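Local coordinates for protein putative sarcosine dimethylglycine methyltransferase (PDB 2O57) that probably transfers methyl groups from S-adenosylmethionine to the amino nitrogen of sarcosine or dimethylglycine, at residues 99-104 with 128-133; 139-144 with 167-172; 158-163 with 181-186. All coordinates share one frame; numbering follows the deposited sequence.

Interaction 1: residues 99-104 with 128-133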
loop_
_atom_site.group_PDB
_atom_site.type_symbol
_atom_site.label_atom_id
_atom_site.label_comp_id
_atom_site.label_asym_id
_atom_site.label_seq_id
_atom_site.Cartn_x
_atom_site.Cartn_y
_atom_site.Cartn_z
ATOM N N PHE A 99 -7.292 16.488 12.304
ATOM C CA PHE A 99 -7.917 15.175 11.975
ATOM C C PHE A 99 -7.527 14.068 12.993
ATOM O O PHE A 99 -8.392 13.371 13.547
ATOM C CB PHE A 99 -7.516 14.769 10.556
ATOM C CG PHE A 99 -7.872 13.350 10.181
ATOM C CD1 PHE A 99 -9.154 13.047 9.732
ATOM C CD2 PHE A 99 -6.921 12.332 10.245
ATOM C CE1 PHE A 99 -9.489 11.740 9.372
ATOM C CE2 PHE A 99 -7.234 11.014 9.873
ATOM C CZ PHE A 99 -8.508 10.721 9.430
ATOM N N LEU A 100 -6.232 13.921 13.252
ATOM C CA LEU A 100 -5.780 12.880 14.187
ATOM C C LEU A 100 -6.221 13.116 15.653
ATOM O O LEU A 100 -6.577 12.169 16.389
ATOM C CB LEU A 100 -4.260 12.734 14.084
ATOM C CG LEU A 100 -3.691 12.213 12.753
ATOM C CD1 LEU A 100 -2.172 12.237 12.887
ATOM C CD2 LEU A 100 -4.178 10.791 12.480
ATOM N N VAL A 101 -6.165 14.376 16.082
ATOM C CA VAL A 101 -6.564 14.739 17.439
ATOM C C VAL A 101 -8.075 14.435 17.628
ATOM O O VAL A 101 -8.442 13.745 18.589
ATOM C CB VAL A 101 -6.211 16.221 17.784
ATOM C CG1 VAL A 101 -6.876 16.662 19.128
ATOM C CG2 VAL A 101 -4.680 16.419 17.807
ATOM N N ARG A 102 -8.927 14.905 16.715
ATOM C CA ARG A 102 -10.380 14.650 16.832
ATOM C C ARG A 102 -10.687 13.143 16.768
ATOM O O ARG A 102 -11.608 12.671 17.436
ATOM C CB ARG A 102 -11.222 15.381 15.748
ATOM C CG ARG A 102 -11.084 16.925 15.660
ATOM C CD ARG A 102 -11.975 17.465 14.520
ATOM N NE ARG A 102 -11.754 18.873 14.152
ATOM C CZ ARG A 102 -12.269 19.877 14.849
ATOM N NH1 ARG A 102 -12.995 19.604 15.921
ATOM N NH2 ARG A 102 -12.076 21.139 14.489
ATOM N N LYS A 103 -9.924 12.392 15.972
ATOM C CA LYS A 103 -10.253 10.980 15.733
ATOM C C LYS A 103 -9.728 10.046 16.844
ATOM O O LYS A 103 -10.449 9.162 17.293
ATOM C CB LYS A 103 -9.749 10.511 14.353
ATOM C CG LYS A 103 -10.248 9.116 13.971
ATOM C CD LYS A 103 -10.011 8.839 12.516
ATOM C CE LYS A 103 -10.900 7.707 12.062
ATOM N NZ LYS A 103 -12.288 8.236 11.958
ATOM N N PHE A 104 -8.498 10.283 17.294
ATOM C CA PHE A 104 -7.791 9.399 18.251
ATOM C C PHE A 104 -7.544 10.008 19.644
ATOM O O PHE A 104 -7.194 9.289 20.581
ATOM C CB PHE A 104 -6.446 8.945 17.639
ATOM C CG PHE A 104 -6.606 8.127 16.399
ATOM C CD1 PHE A 104 -6.908 6.760 16.486
ATOM C CD2 PHE A 104 -6.499 8.725 15.133
ATOM C CE1 PHE A 104 -7.075 5.993 15.331
ATOM C CE2 PHE A 104 -6.660 7.967 13.956
ATOM C CZ PHE A 104 -6.964 6.604 14.051
ATOM N N ALA A 128 -10.770 25.970 16.959
ATOM C CA ALA A 128 -11.267 24.594 17.100
ATOM C C ALA A 128 -11.393 24.181 18.566
ATOM O O ALA A 128 -12.065 23.206 18.879
ATOM C CB ALA A 128 -10.347 23.616 16.354
ATOM N N GLY A 129 -10.736 24.919 19.447
ATOM C CA GLY A 129 -10.641 24.522 20.843
ATOM C C GLY A 129 -9.684 23.349 20.989
ATOM O O GLY A 129 -9.844 22.539 21.884
ATOM N N LEU A 130 -8.676 23.257 20.113
ATOM C CA LEU A 130 -7.738 22.125 20.169
ATOM C C LEU A 130 -6.315 22.508 20.583
ATOM O O LEU A 130 -5.359 21.715 20.433
ATOM C CB LEU A 130 -7.726 21.383 18.815
ATOM C CG LEU A 130 -9.066 20.775 18.344
ATOM C CD1 LEU A 130 -8.971 20.275 16.872
ATOM C CD2 LEU A 130 -9.532 19.623 19.292
ATOM N N ALA A 131 -6.169 23.723 21.111
ATOM C CA ALA A 131 -4.844 24.272 21.368
ATOM C C ALA A 131 -4.101 23.562 22.521
ATOM O O ALA A 131 -2.873 23.604 22.587
ATOM C CB ALA A 131 -4.932 25.756 21.601
ATOM N N ASP A 132 -4.832 22.891 23.414
ATOM C CA ASP A 132 -4.168 22.069 24.433
ATOM C C ASP A 132 -3.600 20.771 23.856
ATOM O O ASP A 132 -2.789 20.137 24.505
ATOM C CB ASP A 132 -5.117 21.724 25.567
ATOM C CG ASP A 132 -5.603 22.956 26.320
ATOM O OD1 ASP A 132 -4.862 23.970 26.382
ATOM O OD2 ASP A 132 -6.735 22.891 26.840
ATOM N N ASN A 133 -4.045 20.367 22.662
ATOM C CA ASN A 133 -3.564 19.122 22.063
ATOM C C ASN A 133 -2.596 19.313 20.923
ATOM O O ASN A 133 -1.866 18.383 20.574
ATOM C CB ASN A 133 -4.724 18.215 21.592
ATOM C CG ASN A 133 -5.373 17.417 22.746
ATOM O OD1 ASN A 133 -5.308 16.163 22.785
ATOM N ND2 ASN A 133 -6.003 18.135 23.678
HETATM O O HOH W 1 -13.605 21.184 17.707
#

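Interaction 2: residues 139-144 with 167-172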
loop_
_atom_site.group_PDB
_atom_site.type_symbol
_atom_site.label_atom_id
_atom_site.label_comp_id
_atom_site.label_asym_id
_atom_site.label_seq_id
_atom_site.Cartn_x
_atom_site.Cartn_y
_atom_site.Cartn_z
ATOM N N GLY A 139 10.563 25.184 12.293
ATOM C CA GLY A 139 11.886 24.623 12.152
ATOM C C GLY A 139 12.057 23.665 10.993
ATOM O O GLY A 139 11.172 23.530 10.118
ATOM N N SER A 140 13.218 23.008 11.020
ATOM C CA SER A 140 13.723 22.189 9.929
ATOM C C SER A 140 13.753 20.723 10.358
ATOM O O SER A 140 14.042 20.448 11.522
ATOM C CB SER A 140 15.142 22.665 9.642
ATOM O OG SER A 140 15.848 21.737 8.850
ATOM N N PHE A 141 13.500 19.794 9.414
ATOM C CA PHE A 141 13.619 18.349 9.681
ATOM C C PHE A 141 15.067 17.942 9.912
ATOM O O PHE A 141 15.308 16.844 10.413
ATOM C CB PHE A 141 13.147 17.467 8.507
ATOM C CG PHE A 141 11.798 17.807 7.948
ATOM C CD1 PHE A 141 10.915 18.654 8.620
ATOM C CD2 PHE A 141 11.403 17.231 6.731
ATOM C CE1 PHE A 141 9.660 18.944 8.092
ATOM C CE2 PHE A 141 10.160 17.513 6.187
ATOM C CZ PHE A 141 9.278 18.383 6.863
ATOM N N LEU A 142 16.016 18.802 9.514
ATOM C CA LEU A 142 17.445 18.533 9.721
ATOM C C LEU A 142 17.852 18.840 11.168
ATOM O O LEU A 142 18.884 18.383 11.638
ATOM C CB LEU A 142 18.291 19.326 8.721
ATOM C CG LEU A 142 17.929 19.110 7.249
ATOM C CD1 LEU A 142 18.826 19.927 6.288
ATOM C CD2 LEU A 142 17.987 17.635 6.904
ATOM N N GLU A 143 17.004 19.586 11.879
ATOM C CA GLU A 143 17.272 19.938 13.256
ATOM C C GLU A 143 15.961 20.038 14.042
ATOM O O GLU A 143 15.501 21.133 14.418
ATOM C CB GLU A 143 18.046 21.261 13.300
ATOM C CG GLU A 143 18.977 21.395 14.494
ATOM C CD GLU A 143 19.771 22.699 14.471
ATOM O OE1 GLU A 143 19.562 23.529 15.401
ATOM O OE2 GLU A 143 20.576 22.913 13.515
ATOM N N ILE A 144 15.354 18.887 14.287
ATOM C CA ILE A 144 14.061 18.868 14.952
ATOM C C ILE A 144 14.281 19.434 16.358
ATOM O O ILE A 144 15.122 18.917 17.103
ATOM C CB ILE A 144 13.436 17.453 14.961
ATOM C CG1 ILE A 144 13.290 16.916 13.508
ATOM C CG2 ILE A 144 12.119 17.485 15.712
ATOM C CD1 ILE A 144 12.734 15.437 13.406
ATOM N N LEU A 167 19.455 11.587 4.435
ATOM C CA LEU A 167 20.053 10.834 5.543
ATOM C C LEU A 167 19.841 11.585 6.868
ATOM O O LEU A 167 19.454 11.004 7.855
ATOM C CB LEU A 167 21.547 10.517 5.337
ATOM C CG LEU A 167 22.244 9.762 6.500
ATOM C CD1 LEU A 167 21.534 8.428 6.861
ATOM C CD2 LEU A 167 23.794 9.572 6.329
ATOM N N LYS A 168 20.153 12.872 6.901
ATOM C CA LYS A 168 19.943 13.652 8.123
ATOM C C LYS A 168 18.473 13.676 8.603
ATOM O O LYS A 168 18.225 13.556 9.805
ATOM C CB LYS A 168 20.516 15.069 7.954
ATOM C CG LYS A 168 20.489 15.925 9.215
ATOM C CD LYS A 168 21.215 15.261 10.393
ATOM C CE LYS A 168 21.273 16.256 11.561
ATOM N NZ LYS A 168 21.858 15.617 12.751
ATOM N N VAL A 169 17.521 13.777 7.660
ATOM C CA VAL A 169 16.069 13.647 7.944
ATOM C C VAL A 169 15.785 12.347 8.693
ATOM O O VAL A 169 15.215 12.355 9.780
ATOM C CB VAL A 169 15.213 13.689 6.645
ATOM C CG1 VAL A 169 13.708 13.512 6.955
ATOM C CG2 VAL A 169 15.460 15.010 5.892
ATOM N N PHE A 170 16.217 11.237 8.129
ATOM C CA PHE A 170 15.976 9.950 8.778
ATOM C C PHE A 170 16.733 9.814 10.112
ATOM O O PHE A 170 16.219 9.211 11.029
ATOM C CB PHE A 170 16.268 8.779 7.812
ATOM C CG PHE A 170 15.132 8.499 6.862
ATOM C CD1 PHE A 170 14.022 7.721 7.276
ATOM C CD2 PHE A 170 15.173 8.976 5.558
ATOM C CE1 PHE A 170 12.948 7.487 6.402
ATOM C CE2 PHE A 170 14.139 8.723 4.664
ATOM C CZ PHE A 170 13.006 7.980 5.083
ATOM N N GLN A 171 17.926 10.413 10.235
ATOM C CA GLN A 171 18.656 10.370 11.513
ATOM C C GLN A 171 17.850 11.113 12.612
ATOM O O GLN A 171 17.799 10.671 13.769
ATOM C CB GLN A 171 20.066 10.981 11.373
ATOM C CG GLN A 171 21.057 10.058 10.648
ATOM C CD GLN A 171 22.373 10.724 10.356
ATOM O OE1 GLN A 171 22.442 11.939 10.201
ATOM N NE2 GLN A 171 23.432 9.933 10.271
ATOM N N GLU A 172 17.320 12.280 12.261
ATOM C CA GLU A 172 16.502 13.071 13.185
ATOM C C GLU A 172 15.213 12.348 13.539
ATOM O O GLU A 172 14.808 12.361 14.688
ATOM C CB GLU A 172 16.187 14.463 12.618
ATOM C CG GLU A 172 17.384 15.436 12.664
ATOM C CD GLU A 172 17.738 15.737 14.101
ATOM O OE1 GLU A 172 17.074 16.597 14.716
ATOM O OE2 GLU A 172 18.657 15.098 14.635
#

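Interaction 3: residues 158-163 with 181-186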
loop_
_atom_site.group_PDB
_atom_site.type_symbol
_atom_site.label_atom_id
_atom_site.label_comp_id
_atom_site.label_asym_id
_atom_site.label_seq_id
_atom_site.Cartn_x
_atom_site.Cartn_y
_atom_site.Cartn_z
ATOM N N ASP A 158 3.943 13.982 2.182
ATOM C CA ASP A 158 4.469 14.655 0.971
ATOM C C ASP A 158 5.447 15.785 1.287
ATOM O O ASP A 158 5.612 16.700 0.501
ATOM C CB ASP A 158 3.306 15.174 0.098
ATOM C CG ASP A 158 2.333 14.048 -0.310
ATOM O OD1 ASP A 158 2.689 12.849 -0.147
ATOM O OD2 ASP A 158 1.240 14.380 -0.808
ATOM N N ALA A 159 6.102 15.698 2.433
ATOM C CA ALA A 159 7.036 16.752 2.859
ATOM C C ALA A 159 8.504 16.452 2.550
ATOM O O ALA A 159 9.303 17.382 2.396
ATOM C CB ALA A 159 6.871 16.993 4.343
ATOM N N PHE A 160 8.885 15.174 2.559
ATOM C CA PHE A 160 10.312 14.777 2.421
ATOM C C PHE A 160 10.818 15.094 1.002
ATOM O O PHE A 160 12.013 15.320 0.810
ATOM C CB PHE A 160 10.484 13.266 2.679
ATOM C CG PHE A 160 10.474 12.837 4.155
ATOM C CD1 PHE A 160 9.918 13.629 5.182
ATOM C CD2 PHE A 160 11.046 11.616 4.506
ATOM C CE1 PHE A 160 9.911 13.181 6.523
ATOM C CE2 PHE A 160 11.050 11.168 5.823
ATOM C CZ PHE A 160 10.478 11.964 6.845
ATOM N N LEU A 161 9.895 15.141 0.031
ATOM C CA LEU A 161 10.203 15.473 -1.373
ATOM C C LEU A 161 11.196 16.641 -1.500
ATOM O O LEU A 161 12.152 16.562 -2.278
ATOM C CB LEU A 161 8.905 15.790 -2.179
ATOM C CG LEU A 161 9.035 16.301 -3.635
ATOM C CD1 LEU A 161 9.648 15.239 -4.499
ATOM C CD2 LEU A 161 7.692 16.685 -4.222
ATOM N N HIS A 162 10.959 17.708 -0.748
ATOM C CA HIS A 162 11.719 18.949 -0.871
ATOM C C HIS A 162 12.983 19.011 -0.011
ATOM O O HIS A 162 13.853 19.895 -0.183
ATOM C CB HIS A 162 10.792 20.112 -0.537
ATOM C CG HIS A 162 9.522 20.101 -1.332
ATOM N ND1 HIS A 162 9.503 20.297 -2.699
ATOM C CD2 HIS A 162 8.236 19.891 -0.961
ATOM C CE1 HIS A 162 8.256 20.236 -3.132
ATOM N NE2 HIS A 162 7.468 19.982 -2.099
ATOM N N SER A 163 13.103 18.063 0.908
ATOM C CA SER A 163 14.218 18.051 1.812
ATOM C C SER A 163 15.475 17.572 1.121
ATOM O O SER A 163 15.498 16.483 0.530
ATOM C CB SER A 163 13.909 17.136 2.986
ATOM O OG SER A 163 14.713 17.472 4.080
ATOM N N GLY A 181 8.629 3.358 18.687
ATOM C CA GLY A 181 7.831 4.369 17.990
ATOM C C GLY A 181 7.681 4.088 16.509
ATOM O O GLY A 181 8.523 3.418 15.908
ATOM N N VAL A 182 6.607 4.599 15.903
ATOM C CA VAL A 182 6.290 4.227 14.533
ATOM C C VAL A 182 6.223 5.498 13.680
ATOM O O VAL A 182 5.672 6.514 14.123
ATOM C CB VAL A 182 4.958 3.397 14.453
ATOM C CG1 VAL A 182 4.519 3.142 12.983
ATOM C CG2 VAL A 182 5.144 2.025 15.124
HETATM N N MSE A 183 6.783 5.446 12.474
HETATM C CA MSE A 183 6.657 6.588 11.577
HETATM C C MSE A 183 5.872 6.215 10.337
HETATM O O MSE A 183 6.204 5.225 9.666
HETATM C CB MSE A 183 8.032 7.099 11.157
HETATM C CG MSE A 183 7.931 8.180 10.068
HETATM SE SE MSE A 183 9.482 9.342 9.892
HETATM C CE MSE A 183 10.682 8.151 9.090
ATOM N N ALA A 184 4.887 7.034 9.990
ATOM C CA ALA A 184 4.135 6.850 8.746
ATOM C C ALA A 184 4.408 8.036 7.818
ATOM O O ALA A 184 4.192 9.196 8.199
ATOM C CB ALA A 184 2.620 6.700 9.024
ATOM N N ILE A 185 4.888 7.752 6.604
ATOM C CA ILE A 185 5.185 8.815 5.627
ATOM C C ILE A 185 4.554 8.530 4.292
ATOM O O ILE A 185 4.265 7.352 3.952
ATOM C CB ILE A 185 6.706 9.069 5.405
ATOM C CG1 ILE A 185 7.397 7.873 4.692
ATOM C CG2 ILE A 185 7.377 9.392 6.723
ATOM C CD1 ILE A 185 8.822 8.217 4.206
ATOM N N THR A 186 4.303 9.604 3.546
ATOM C CA THR A 186 3.937 9.520 2.133
ATOM C C THR A 186 4.830 10.531 1.389
ATOM O O THR A 186 5.263 11.519 1.986
ATOM C CB THR A 186 2.403 9.805 1.819
ATOM O OG1 THR A 186 2.044 11.200 2.021
ATOM C CG2 THR A 186 1.452 8.850 2.525
HETATM O O HOH W 2 6.784 13.267 3.702
#

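Interaction 1: residues 99-104 with 128-133
Arg102 and Ala128 are bridged by a single water, which donates to Ala128 O at 2.8 Å and accepts from Arg102 NH1. The bridge ties the side chain of an exposed arginine to the carbonyl of Ala128, just before Gly129. The same guanidinium has apolar company. Leu130 CD1 stands 3.9 Å above its plane, over the centre of one face, and the two side chains cross at about a right angle, a methyl set against a flat cation. Ala128 CB approaches Arg102 NH2 obliquely at 3.6 Å. The arginine reaches this far because its chain runs extended from CG to NE, carrying the guanidinium out to Leu130 and Ala128.

Deeper in, the other branch of Leu130 takes over: CD2 lies 4.0 Å from Val101 CG1, the two side chains sliding past each other in opposite directions. Val101 has CG1 anti to the backbone N (chi1 169°), which sends this methyl to the loop, where it also rests on Asn133 CB at 3.6 Å. No direct hydrogen bond joins the segments; the water is the polar link, and the buried valine is the inner side of the contact. Gly129, with positive phi, ends helix 115-128 in a Schellman motif and turns the chain so that Leu130 can face helix 95-104. Val101 also touches Ile108 of strand 107-112, and Asn133 pairs through its backbone with that residue. Helix 95-104 is thus packed against the loop leading into edge strand 134-138, a contact between successive beta-alpha units of a Rossmann-like methyltransferase fold.

Interaction 2: residues 139-144 with 167-172
Glu172 OE1 accepts the backbone N-H of Ile144 at 2.9 Å, through its anti lone pair and along a bent path of 141°. The bend of the glutamate at chi2 (-66°) folds the carboxylate back to the loop and sets CG against two carbonyls, 3.4 Å from Phe141 O and 3.5 Å from Leu142 O. Glu172 CB packs 3.7 Å from Ile144 CD1. Alongside, Leu142 CD2 settles between Lys168 CB and Val169 CG2, 3.8 Å from either, while Lys168 CE comes up against Leu142 O at 3.2 Å.

The next shell fixes the loop and the acid. Residues 140-143 form a type I turn, and Ser140 OG receives Leu142 N at 3.0 Å in an ST turn, which probably helps to fix the two carbonyls that Glu172 touches. Arg175, further along helix 166-176, makes a salt bridge to Glu172 OE1, and Lys168 NZ is a long, weak partner of OE2. Ile144 meanwhile turns its side chain to Leu87 and Leu89 of strand 85-89.

Were Glu172 replaced by an alanine, Ile144 N and the Arg175 guanidinium would probably lose their shared acceptor, and a gap would be likely to open beside the turn. A buried carboxylate that takes an amide N-H and a salt bridge from Arg175, with Lys168 farther off, is likely to stay ionised, so charge probably contributes to the joint beside the apolar packing.

Interaction 3: residues 158-163 with 181-186
Thr186 holds OG1 between its backbone N and carbonyl carbon (chi1 70°), while Asp158 puts CG beside its own N (chi1 -57°), bringing its carboxylate round to the threonine although CB points away. The hydroxyl donates to Asp158 OD1 at 2.8 Å, coming from above the carboxylate plane, 53° out of it. Beside this bond Asp158 N donates to Thr186 O, also at 2.8 Å. That carbonyl takes a second hydrogen bond from water 2 at 2.9 Å, and the water in turn accepts Phe160 N. Both residues sit where strands 151-157 and 181-190, neighbours and parallel in the Rossmann-like sheet, part company, the first giving way to a loop at Asp158 and the second running on.

The apolar half of the contact belongs to Phe160. Its CE2-CZ end meets Ile185 with the side chains crossing at about a right angle, CZ 4.0 Å from CG2, which approaches the ring obliquely, and CE2 4.0 Å from CD1. Met183, modelled as selenomethionine, bends at chi3 and sets SE 4.1 Å from Phe160 CZ in an oblique Met-aromatic contact. Asp158 has further partners in Trp286 and Val47 N, and Phe170 of helix 166-176 packs edge-to-face with the Phe160 ring.

Interactions 2 and 3 alternate along the chain and touch: Val169 CG1 lies 3.6 Å from Phe160 CZ, Phe170 CE1 3.6 Å from Met183 CE, and Phe141 CZ 3.8 Å from Ala159 CB. Their loops, 139-144 and 158-163, follow parallel strands at the carboxyl edge of the sheet, and Phe141 and Ala159 both touch the glycine-rich turn after strand 85-89, which in relatives of this fold binds S-adenosylmethionine; a cofactor site close by is therefore probable. Interaction 1 lies at the opposite, amino edge, with its centre about 25 Å from that of interaction 2 and about 21 Å from that of interaction 3, and joins the helix that follows that turn to the next unit.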